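Local coordinates for molybdenum-pterin-binding protein 2 (Clostridium pasteurianum, PDB 1GUT), which binds molybdenum, as the oxyanion molybdate, and is a small molbindin that assembles from six copies of a Mop-type chain, at residues G15-K18 against A23-V26. Sequence-based numbering, arbitrary orientation.
Sequences GLKK and AEVV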
# COMPACT_ATOMS: atom_id res chain seq x y z
N GLY A 15 -13.75 -9.21 16.22
CA GLY A 15 -14.71 -8.32 15.58
C GLY A 15 -14.78 -8.58 14.09
O GLY A 15 -13.77 -8.83 13.45
N LEU A 16 -15.98 -8.48 13.54
CA LEU A 16 -16.20 -8.65 12.10
C LEU A 16 -17.38 -7.79 11.70
O LEU A 16 -18.46 -7.91 12.28
CB LEU A 16 -16.48 -10.12 11.76
CG LEU A 16 -16.78 -10.47 10.31
CD1 LEU A 16 -15.61 -10.12 9.40
CD2 LEU A 16 -17.06 -11.97 10.24
N LYS A 17 -17.17 -6.89 10.74
CA LYS A 17 -18.24 -6.02 10.25
C LYS A 17 -18.20 -6.10 8.74
O LYS A 17 -17.19 -5.76 8.13
CB LYS A 17 -18.02 -4.58 10.75
CG LYS A 17 -19.09 -3.60 10.27
CD LYS A 17 -19.02 -2.26 11.03
CE LYS A 17 -17.70 -1.51 10.78
NZ LYS A 17 -17.64 -0.17 11.48
N LYS A 18 -19.28 -6.57 8.14
CA LYS A 18 -19.34 -6.75 6.71
C LYS A 18 -19.96 -5.57 6.01
O LYS A 18 -20.98 -5.04 6.44
CB LYS A 18 -20.19 -7.98 6.39
CG LYS A 18 -19.57 -9.27 6.86
CD LYS A 18 -20.45 -10.49 6.61
CE LYS A 18 -19.76 -11.76 7.15
NZ LYS A 18 -20.54 -13.01 6.87
N ALA A 23 -14.85 -5.86 4.15
CA ALA A 23 -15.19 -6.27 5.50
C ALA A 23 -14.04 -5.93 6.40
O ALA A 23 -12.89 -6.00 6.00
CB ALA A 23 -15.45 -7.78 5.57
N GLU A 24 -14.39 -5.56 7.62
CA GLU A 24 -13.42 -5.20 8.64
C GLU A 24 -13.31 -6.35 9.62
O GLU A 24 -14.30 -6.78 10.21
CB GLU A 24 -13.85 -3.92 9.36
CG GLU A 24 -12.82 -3.45 10.40
CD GLU A 24 -13.33 -2.28 11.21
OE1 GLU A 24 -13.92 -1.38 10.63
OE2 GLU A 24 -13.13 -2.26 12.44
N VAL A 25 -12.11 -6.87 9.78
CA VAL A 25 -11.82 -7.98 10.67
C VAL A 25 -10.88 -7.48 11.77
O VAL A 25 -9.83 -6.88 11.46
CB VAL A 25 -11.09 -9.11 9.88
CG1 VAL A 25 -10.88 -10.37 10.76
CG2 VAL A 25 -11.86 -9.46 8.61
N VAL A 26 -11.21 -7.72 13.03
CA VAL A 26 -10.35 -7.31 14.15
C VAL A 26 -9.86 -8.57 14.84
O VAL A 26 -10.66 -9.44 15.21
CB VAL A 26 -11.10 -6.39 15.15
CG1 VAL A 26 -10.18 -5.91 16.25
CG2 VAL A 26 -11.70 -5.19 14.41
O HOH W 1 -15.14 0.95 10.39
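The flat carboxylate of Glu24 has the Lys17 chain off to one face, with Lys17 CE 3.8 Å and Lys17 NZ 4.0 Å from Glu24 OE1, opposite charges just beyond a salt bridge. A water closes the gap, accepting from Lys17 NZ and donating to Glu24 OE1 at 2.6 Å. Both side chains start with CG anti to the backbone N, but the lysine bends at chi3 (64°), carrying CE and the ammonium across to the Glu24 side, whereas the glutamate stays extended. The antiparallel strands make two hydrogen-bonded pairs, one under these side chains, one at Gly15 with Val26. Lys17 N meets Glu24 O in the carbonyl plane at 2.9 Å, and Glu24 N returns a nearly straight bond to Lys17 O (170°). At Gly15 the two bonds are unequal: Val26 N to Gly15 O is 2.8 Å, Gly15 N to Val26 O 3.3 Å and more bent. On the other face, shared with Ala23 and exposed Lys18, Leu16 CD1 lies beside Val25 CG2 at 3.9 Å, also touching Glu24 O. This is the turn end of the hairpin of strands 8-18 and 22-29 in the Mop (TOBE) domain, of the OB clan. Strand 34-40 pairs with the outer edge of 23-26, helix 41-47 packs on Lys18 and Ala23, and in the second subunit Val20 packs against Lys17 and Val21 against Glu24.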